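Local atomic coordinates of CRISPR-associated protein, Cse1 family (Acidimicrobium ferrooxidans, PDB entry 4H3T), a protein that probably serves as the large Cse1 subunit of the type I-E CRISPR surveillance complex Cascade, which recognises invading DNA. Residues L153-A161 with R272-R280; I357-A367 with D378-L388. The protein carries 1 engineered substitution. One frame throughout, in Å; residues are numbered along the deposited sequence. Where two conformers were deposited one is given.

Contact 1 of 2, residues L153-A161 with R272-R280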
loop_
_atom_site.group_PDB
_atom_site.type_symbol
_atom_site.label_atom_id
_atom_site.label_comp_id
_atom_site.label_asym_id
_atom_site.label_seq_id
_atom_site.Cartn_x
_atom_site.Cartn_y
_atom_site.Cartn_z
ATOM N N LEU A 153 -21.396 -18.370 6.649
ATOM C CA LEU A 153 -20.131 -18.940 7.146
ATOM C C LEU A 153 -19.661 -18.234 8.362
ATOM O O LEU A 153 -19.147 -17.132 8.260
ATOM C CB LEU A 153 -18.958 -18.932 6.148
ATOM C CG LEU A 153 -18.748 -20.022 5.089
ATOM C CD1 LEU A 153 -17.297 -19.997 4.656
ATOM C CD2 LEU A 153 -19.130 -21.412 5.550
ATOM N N ALA A 154 -19.672 -18.910 9.503
ATOM C CA ALA A 154 -19.143 -18.300 10.702
ATOM C C ALA A 154 -17.583 -18.207 10.591
ATOM O O ALA A 154 -16.963 -18.976 9.860
ATOM C CB ALA A 154 -19.587 -19.099 11.885
ATOM N N LEU A 155 -16.976 -17.232 11.252
ATOM C CA LEU A 155 -15.520 -17.090 11.248
ATOM C C LEU A 155 -14.907 -17.864 12.393
ATOM O O LEU A 155 -15.480 -17.969 13.469
ATOM C CB LEU A 155 -15.140 -15.594 11.352
ATOM C CG LEU A 155 -15.637 -14.657 10.204
ATOM C CD1 LEU A 155 -15.187 -13.219 10.419
ATOM C CD2 LEU A 155 -15.140 -15.115 8.846
ATOM N N SER A 156 -13.679 -18.339 12.202
ATOM C CA SER A 156 -12.914 -18.828 13.332
ATOM C C SER A 156 -12.454 -17.614 14.158
ATOM O O SER A 156 -12.385 -16.471 13.640
ATOM C CB SER A 156 -11.667 -19.600 12.846
ATOM O OG SER A 156 -10.809 -18.667 12.212
ATOM N N PRO A 157 -12.066 -17.811 15.429
ATOM C CA PRO A 157 -11.475 -16.675 16.204
ATOM C C PRO A 157 -10.272 -16.002 15.487
ATOM O O PRO A 157 -10.218 -14.786 15.419
ATOM C CB PRO A 157 -11.098 -17.328 17.547
ATOM C CG PRO A 157 -12.075 -18.476 17.682
ATOM C CD PRO A 157 -12.155 -19.032 16.252
ATOM N N ALA A 158 -9.345 -16.770 14.905
ATOM C CA ALA A 158 -8.179 -16.212 14.187
ATOM C C ALA A 158 -8.616 -15.352 12.983
ATOM O O ALA A 158 -8.052 -14.274 12.797
ATOM C CB ALA A 158 -7.268 -17.338 13.709
ATOM N N GLU A 159 -9.609 -15.819 12.175
ATOM C CA GLU A 159 -10.097 -15.041 11.027
ATOM C C GLU A 159 -10.725 -13.759 11.495
ATOM O O GLU A 159 -10.518 -12.692 10.904
ATOM C CB GLU A 159 -11.144 -15.788 10.179
ATOM C CG GLU A 159 -10.603 -17.001 9.427
ATOM C CD GLU A 159 -11.621 -18.011 8.907
ATOM O OE1 GLU A 159 -12.701 -18.201 9.512
ATOM O OE2 GLU A 159 -11.271 -18.705 7.936
ATOM N N ALA A 160 -11.519 -13.853 12.569
ATOM C CA ALA A 160 -12.234 -12.676 13.060
ATOM C C ALA A 160 -11.244 -11.644 13.580
ATOM O O ALA A 160 -11.417 -10.465 13.333
ATOM C CB ALA A 160 -13.239 -13.029 14.147
ATOM N N ALA A 161 -10.219 -12.096 14.277
ATOM C CA ALA A 161 -9.176 -11.174 14.808
ATOM C C ALA A 161 -8.461 -10.434 13.672
ATOM O O ALA A 161 -8.233 -9.225 13.781
ATOM C CB ALA A 161 -8.177 -11.929 15.646
ATOM N N ARG A 272 -19.861 -24.040 19.566
ATOM C CA ARG A 272 -20.561 -25.055 18.753
ATOM C C ARG A 272 -19.788 -26.362 18.994
ATOM O O ARG A 272 -18.706 -26.555 18.410
ATOM C CB ARG A 272 -20.573 -24.623 17.280
ATOM C CG ARG A 272 -21.430 -23.438 17.031
ATOM C CD ARG A 272 -21.511 -23.155 15.559
ATOM N NE ARG A 272 -22.359 -22.000 15.312
ATOM C CZ ARG A 272 -22.626 -21.473 14.120
ATOM N NH1 ARG A 272 -22.086 -21.973 13.036
ATOM N NH2 ARG A 272 -23.411 -20.418 14.018
ATOM N N GLY A 273 -20.294 -27.176 19.919
ATOM C CA GLY A 273 -19.593 -28.378 20.362
ATOM C C GLY A 273 -18.324 -27.891 21.064
ATOM O O GLY A 273 -18.412 -27.023 21.909
ATOM N N ASP A 274 -17.163 -28.356 20.692
ATOM C CA ASP A 274 -15.923 -27.890 21.316
ATOM C C ASP A 274 -15.332 -26.634 20.645
ATOM O O ASP A 274 -14.394 -26.052 21.203
ATOM C CB ASP A 274 -14.858 -29.015 21.345
ATOM C CG ASP A 274 -14.758 -29.899 20.113
ATOM O OD1 ASP A 274 -14.542 -29.346 18.996
ATOM O OD2 ASP A 274 -14.928 -31.145 20.257
ATOM N N ALA A 275 -15.871 -26.200 19.482
ATOM C CA ALA A 275 -15.325 -25.084 18.738
ATOM C C ALA A 275 -15.949 -23.769 19.120
ATOM O O ALA A 275 -17.131 -23.697 19.274
ATOM C CB ALA A 275 -15.533 -25.318 17.252
ATOM N N ILE A 276 -15.156 -22.718 19.213
ATOM C CA ILE A 276 -15.654 -21.366 19.364
ATOM C C ILE A 276 -15.637 -20.795 17.970
ATOM O O ILE A 276 -14.606 -20.876 17.296
ATOM C CB ILE A 276 -14.810 -20.523 20.351
ATOM C CG1 ILE A 276 -14.756 -21.140 21.766
ATOM C CG2 ILE A 276 -15.374 -19.063 20.391
ATOM C CD1 ILE A 276 -13.517 -20.522 22.608
ATOM N N VAL A 277 -16.737 -20.207 17.530
ATOM C CA VAL A 277 -16.781 -19.531 16.240
ATOM C C VAL A 277 -17.421 -18.174 16.467
ATOM O O VAL A 277 -17.973 -17.913 17.545
ATOM C CB VAL A 277 -17.508 -20.353 15.146
ATOM C CG1 VAL A 277 -16.798 -21.685 14.958
ATOM C CG2 VAL A 277 -18.977 -20.565 15.502
ATOM N N VAL A 278 -17.362 -17.343 15.429
ATOM C CA VAL A 278 -17.951 -15.996 15.456
ATOM C C VAL A 278 -18.988 -15.897 14.332
ATOM O O VAL A 278 -18.611 -15.609 13.234
ATOM C CB VAL A 278 -16.885 -14.866 15.339
ATOM C CG1 VAL A 278 -17.527 -13.494 15.473
ATOM C CG2 VAL A 278 -15.763 -15.026 16.363
ATOM N N PRO A 279 -20.275 -16.088 14.604
ATOM C CA PRO A 279 -21.287 -16.001 13.519
ATOM C C PRO A 279 -21.851 -14.578 13.302
ATOM O O PRO A 279 -22.492 -14.317 12.285
ATOM C CB PRO A 279 -22.389 -16.933 14.006
ATOM C CG PRO A 279 -22.279 -16.933 15.445
ATOM C CD PRO A 279 -20.863 -16.634 15.839
ATOM N N ARG A 280 -21.722 -13.675 14.294
ATOM C CA ARG A 280 -22.335 -12.357 14.217
ATOM C C ARG A 280 -21.376 -11.274 14.702
ATOM O O ARG A 280 -20.487 -11.544 15.517
ATOM C CB ARG A 280 -23.639 -12.321 15.060
ATOM C CG ARG A 280 -24.766 -13.256 14.584
ATOM C CD ARG A 280 -26.010 -13.127 15.506
ATOM N NE ARG A 280 -25.644 -13.325 16.925
ATOM C CZ ARG A 280 -26.018 -12.585 17.974
ATOM N NH1 ARG A 280 -26.866 -11.574 17.821
ATOM N NH2 ARG A 280 -25.563 -12.869 19.196
#
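Leu155 and Val278 grip each other by both backbone groups, in a single antiparallel bridge of the hydrogen-bonded kind. The bond from Val278 N to Leu155 O is the shorter, at 2.8 Å, and its donor lies in the plane of that carbonyl. The return bond, from Leu155 N to Val278 O, measures 3.0 Å and comes from above the carbonyl plane, 46° out of it. Leu155, Val278 and Ala160 make up the tight, buried part of the contact. Val278 has its CG2 anti to the carbonyl carbon, and this methyl meets Ala160 CB at 3.9 Å, while Leu267 of strand 263-272 also touches Ala160. Close but partly exposed, Pro157 touches the strand through CD, 3.2 Å from Ile276 O, and through CG, against Ile276 CG2; Phe10 lies on the same proline. The residues leading into helix 157-170 thus add a single bridge to one edge of strand 275-289, the second strand of a beta hairpin whose type II' turn runs from Arg272 to Ala275. Ser156, the N-cap of the helix, forms a capping box with Glu159. Glu159 N gives a hydrogen bond to Ser156 OG at 3.1 Å, and Ser156 N answers with a nearly straight one to Glu159 OE1 on the anti side of the carboxylate, which fixes the chain just after the bridge. On the other side of the bridge, round Ala154 and Pro279, the contact is more open to solvent. The Ala154 methyl is nevertheless well covered, its CB lying 3.9 Å from Pro279 CA and also meeting Val277 CG2. Looser is the touch of the exposed Arg272, whose extended chain reaches back along the hairpin and brings NH1 obliquely to 4.0 Å from Ala154 CB, while NE forms a salt bridge with Glu270.

Contact 2 of 2, residues I357-A367 with D378-L388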
loop_
_atom_site.group_PDB
_atom_site.type_symbol
_atom_site.label_atom_id
_atom_site.label_comp_id
_atom_site.label_asym_id
_atom_site.label_seq_id
_atom_site.Cartn_x
_atom_site.Cartn_y
_atom_site.Cartn_z
ATOM N N ILE A 357 22.874 -2.966 3.588
ATOM C CA ILE A 357 21.595 -3.139 2.894
ATOM C C ILE A 357 21.723 -2.531 1.511
ATOM O O ILE A 357 21.970 -1.350 1.405
ATOM C CB ILE A 357 20.423 -2.477 3.686
ATOM C CG1 ILE A 357 20.359 -2.943 5.163
ATOM C CG2 ILE A 357 19.091 -2.775 3.029
ATOM C CD1 ILE A 357 19.863 -1.822 6.082
ATOM N N ALA A 358 21.540 -3.317 0.465
ATOM C CA ALA A 358 21.611 -2.818 -0.899
ATOM C C ALA A 358 20.219 -2.586 -1.512
ATOM O O ALA A 358 20.033 -1.623 -2.294
ATOM C CB ALA A 358 22.390 -3.806 -1.747
ATOM N N LEU A 359 19.243 -3.473 -1.186
ATOM C CA LEU A 359 17.894 -3.436 -1.703
ATOM C C LEU A 359 16.875 -3.672 -0.630
ATOM O O LEU A 359 17.157 -4.300 0.391
ATOM C CB LEU A 359 17.651 -4.530 -2.760
ATOM C CG LEU A 359 18.599 -4.548 -3.960
ATOM C CD1 LEU A 359 19.134 -5.937 -4.172
ATOM C CD2 LEU A 359 17.869 -4.083 -5.212
ATOM N N VAL A 360 15.700 -3.134 -0.878
ATOM C CA VAL A 360 14.481 -3.372 -0.070
ATOM C C VAL A 360 13.388 -3.607 -1.032
ATOM O O VAL A 360 13.402 -3.061 -2.144
ATOM C CB VAL A 360 14.117 -2.266 0.933
ATOM C CG1 VAL A 360 15.133 -2.209 2.071
ATOM C CG2 VAL A 360 13.950 -0.913 0.251
ATOM N N SER A 361 12.387 -4.335 -0.595
ATOM C CA SER A 361 11.207 -4.535 -1.393
ATOM C C SER A 361 10.125 -3.570 -0.852
ATOM O O SER A 361 9.693 -3.704 0.310
ATOM C CB SER A 361 10.801 -5.994 -1.281
ATOM O OG SER A 361 9.527 -6.174 -1.863
ATOM N N LEU A 362 9.683 -2.615 -1.680
ATOM C CA LEU A 362 8.721 -1.631 -1.229
ATOM C C LEU A 362 7.329 -2.150 -1.450
ATOM O O LEU A 362 6.962 -2.413 -2.574
ATOM C CB LEU A 362 8.906 -0.295 -1.974
ATOM C CG LEU A 362 10.218 0.398 -1.784
ATOM C CD1 LEU A 362 10.218 1.670 -2.539
ATOM C CD2 LEU A 362 10.538 0.639 -0.253
ATOM N N LEU A 363 6.567 -2.292 -0.386
ATOM C CA LEU A 363 5.173 -2.712 -0.443
ATOM C C LEU A 363 4.362 -1.467 -0.598
ATOM O O LEU A 363 4.470 -0.595 0.236
ATOM C CB LEU A 363 4.796 -3.447 0.840
ATOM C CG LEU A 363 3.294 -3.785 1.070
ATOM C CD1 LEU A 363 2.705 -4.618 -0.053
ATOM C CD2 LEU A 363 3.135 -4.480 2.369
ATOM N N VAL A 364 3.530 -1.370 -1.624
ATOM C CA VAL A 364 2.668 -0.213 -1.827
ATOM C C VAL A 364 1.232 -0.630 -1.861
ATOM O O VAL A 364 0.878 -1.538 -2.639
ATOM C CB VAL A 364 3.134 0.385 -3.212
ATOM C CG1 VAL A 364 2.253 1.477 -3.723
ATOM C CG2 VAL A 364 4.580 0.867 -3.147
ATOM N N THR A 365 0.371 0.082 -1.170
ATOM C CA THR A 365 -1.078 -0.083 -1.315
ATOM C C THR A 365 -1.844 1.259 -1.402
ATOM O O THR A 365 -1.424 2.255 -0.819
ATOM C CB THR A 365 -1.718 -0.913 -0.159
ATOM O OG1 THR A 365 -1.748 -0.078 1.028
ATOM C CG2 THR A 365 -0.968 -2.243 0.080
ATOM N N SER A 366 -2.960 1.280 -2.164
ATOM C CA SER A 366 -3.902 2.429 -2.154
ATOM C C SER A 366 -5.252 1.940 -2.522
ATOM O O SER A 366 -5.374 0.863 -3.080
ATOM C CB SER A 366 -3.454 3.573 -3.077
ATOM O OG SER A 366 -3.644 3.199 -4.418
ATOM N N ALA A 367 -6.271 2.713 -2.196
ATOM C CA ALA A 367 -7.666 2.338 -2.447
ATOM C C ALA A 367 -8.396 3.476 -3.043
ATOM O O ALA A 367 -8.025 4.628 -2.810
ATOM C CB ALA A 367 -8.328 1.919 -1.158
ATOM N N ASP A 378 -11.490 0.184 -6.370
ATOM C CA ASP A 378 -10.192 -0.223 -6.880
ATOM C C ASP A 378 -9.220 -0.325 -5.775
ATOM O O ASP A 378 -9.308 0.418 -4.807
ATOM C CB ASP A 378 -9.661 0.769 -7.922
ATOM C CG ASP A 378 -9.141 0.043 -9.157
ATOM O OD1 ASP A 378 -8.273 -0.886 -8.996
ATOM O OD2 ASP A 378 -9.633 0.351 -10.279
ATOM N N LEU A 379 -8.312 -1.243 -5.896
ATOM C CA LEU A 379 -7.287 -1.422 -4.892
ATOM C C LEU A 379 -5.959 -1.589 -5.612
ATOM O O LEU A 379 -5.895 -2.412 -6.525
ATOM C CB LEU A 379 -7.634 -2.662 -4.059
ATOM C CG LEU A 379 -6.798 -2.964 -2.813
ATOM C CD1 LEU A 379 -7.016 -1.902 -1.743
ATOM C CD2 LEU A 379 -7.209 -4.312 -2.260
ATOM N N ALA A 380 -4.985 -0.714 -5.345
ATOM C CA ALA A 380 -3.617 -0.851 -5.871
ATOM C C ALA A 380 -2.815 -1.605 -4.791
ATOM O O ALA A 380 -2.910 -1.299 -3.580
ATOM C CB ALA A 380 -3.001 0.524 -6.154
ATOM N N TYR A 381 -2.075 -2.603 -5.202
ATOM C CA TYR A 381 -1.315 -3.456 -4.282
ATOM C C TYR A 381 -0.090 -3.963 -5.058
ATOM O O TYR A 381 -0.261 -4.414 -6.172
ATOM C CB TYR A 381 -2.217 -4.576 -3.792
ATOM C CG TYR A 381 -1.437 -5.792 -3.369
ATOM C CD1 TYR A 381 -0.526 -5.727 -2.320
ATOM C CD2 TYR A 381 -1.578 -7.005 -4.039
ATOM C CE1 TYR A 381 0.291 -6.808 -1.999
ATOM C CE2 TYR A 381 -0.800 -8.116 -3.691
ATOM C CZ TYR A 381 0.151 -8.003 -2.679
ATOM O OH TYR A 381 0.971 -9.046 -2.299
ATOM N N ASP A 382 1.133 -3.747 -4.565
ATOM C CA ASP A 382 2.325 -4.153 -5.330
ATOM C C ASP A 382 3.531 -4.128 -4.485
ATOM O O ASP A 382 3.498 -3.590 -3.381
ATOM C CB ASP A 382 2.513 -3.194 -6.544
ATOM C CG ASP A 382 3.108 -3.799 -7.837
ATOM O OD1 ASP A 382 3.846 -4.839 -7.748
ATOM O OD2 ASP A 382 2.807 -3.255 -8.954
ATOM N N ARG A 383 4.577 -4.741 -5.015
ATOM C CA ARG A 383 5.881 -4.867 -4.452
ATOM C C ARG A 383 6.905 -4.482 -5.507
ATOM O O ARG A 383 6.769 -4.883 -6.672
ATOM C CB ARG A 383 6.078 -6.315 -3.972
ATOM C CG ARG A 383 4.846 -6.840 -3.243
ATOM C CD ARG A 383 5.082 -8.145 -2.513
ATOM N NE ARG A 383 5.488 -7.903 -1.143
ATOM C CZ ARG A 383 4.720 -7.980 -0.061
ATOM N NH1 ARG A 383 5.232 -7.735 1.133
ATOM N NH2 ARG A 383 3.433 -8.325 -0.164
ATOM N N LEU A 384 7.868 -3.625 -5.130
ATOM C CA LEU A 384 8.902 -3.212 -6.036
ATOM C C LEU A 384 10.262 -3.376 -5.369
ATOM O O LEU A 384 10.544 -2.692 -4.397
ATOM C CB LEU A 384 8.659 -1.760 -6.466
ATOM C CG LEU A 384 9.613 -1.229 -7.556
ATOM C CD1 LEU A 384 9.491 -2.023 -8.904
ATOM C CD2 LEU A 384 9.416 0.244 -7.773
ATOM N N ASP A 385 11.128 -4.204 -5.940
ATOM C CA ASP A 385 12.521 -4.352 -5.473
ATOM C C ASP A 385 13.342 -3.102 -5.854
ATOM O O ASP A 385 13.515 -2.770 -7.047
ATOM C CB ASP A 385 13.151 -5.642 -6.028
ATOM C CG ASP A 385 12.638 -6.945 -5.378
ATOM O OD1 ASP A 385 12.282 -6.919 -4.175
ATOM O OD2 ASP A 385 12.693 -8.015 -6.045
ATOM N N THR A 386 13.695 -2.321 -4.835
ATOM C CA THR A 386 14.283 -1.017 -4.998
ATOM C C THR A 386 15.678 -0.869 -4.308
ATOM O O THR A 386 15.780 -0.961 -3.063
ATOM C CB THR A 386 13.299 0.081 -4.466
ATOM O OG1 THR A 386 12.003 -0.095 -5.080
ATOM C CG2 THR A 386 13.783 1.493 -4.820
ATOM N N PRO A 387 16.699 -0.484 -5.101
ATOM C CA PRO A 387 18.019 -0.214 -4.519
ATOM C C PRO A 387 18.012 0.991 -3.627
ATOM O O PRO A 387 17.343 2.016 -3.941
ATOM C CB PRO A 387 18.897 0.105 -5.749
ATOM C CG PRO A 387 18.184 -0.427 -6.879
ATOM C CD PRO A 387 16.749 -0.360 -6.577
ATOM N N LEU A 388 18.760 0.908 -2.526
ATOM C CA LEU A 388 18.908 2.080 -1.679
ATOM C C LEU A 388 19.589 3.196 -2.473
ATOM O O LEU A 388 19.309 4.363 -2.247
ATOM C CB LEU A 388 19.706 1.772 -0.392
ATOM C CG LEU A 388 18.847 1.429 0.780
ATOM C CD1 LEU A 388 18.018 0.216 0.481
ATOM C CD2 LEU A 388 19.700 1.268 2.068
#
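Leu384 O takes two hydrogen bonds from opposite faces of its carbonyl plane: Leu362 N reaches across the strands at 2.9 Å, and Thr386 OG1, from its own strand, closes in at 3.1 Å. With that hydroxyl turned back to the carbonyl, Thr386 OG1 also lies 3.6 Å from Leu362 CD1, the two side chains crossing at about a right angle. Farther along the same face, Ser366 OG stands 3.3 Å from Ala380 CB, its polar partner being Ala320 O. These are strands 359-370 and 375-387 of an antiparallel beta hairpin, and strand 202-206 pairs with the first of them to complete a three-stranded sheet. On the other face, Leu363 has CG anti to the backbone N (chi1 171°), and the next torsion (chi2 57°) turns CD1 to the edge of the Tyr381 ring, 3.8 Å from CE1. In one of the two conformers of Arg383, the same methyl lies over a face of the guanidinium, 3.8 Å from NH2. The bent arginine chain of that conformer puts NH2 in the plane of the tyrosine ring, in a weak bond to Tyr381 OH, while NH1 forms a salt bridge with Glu53. Where the pairing ends, Leu388 N bonds to Ala358 O at 2.8 Å, and the leucine methyls settle on Ile357, CD2 lying 3.5 Å from Ile357 O, with Val349 of helix 344-350 beside them.

Overall arrangement
Contact 1 and contact 2 lie well apart in one chain, with their centres about 33 Å from each other and their nearest atoms about 16 Å apart, so they do not touch. Along the sequence they follow in series. Contact 2 runs near the middle of the molecule, its centre about 8 Å from that of the chain, and Leu384 and Asp385 meet helix 445-473 in the C-terminal helical part. Contact 1 is peripheral, about 29 Å from the same centre. The two belong to different sheets: 153-161 meets the four-stranded mixed sheet, whereas 357-367 and 378-388 supply two strands of the three-stranded antiparallel one.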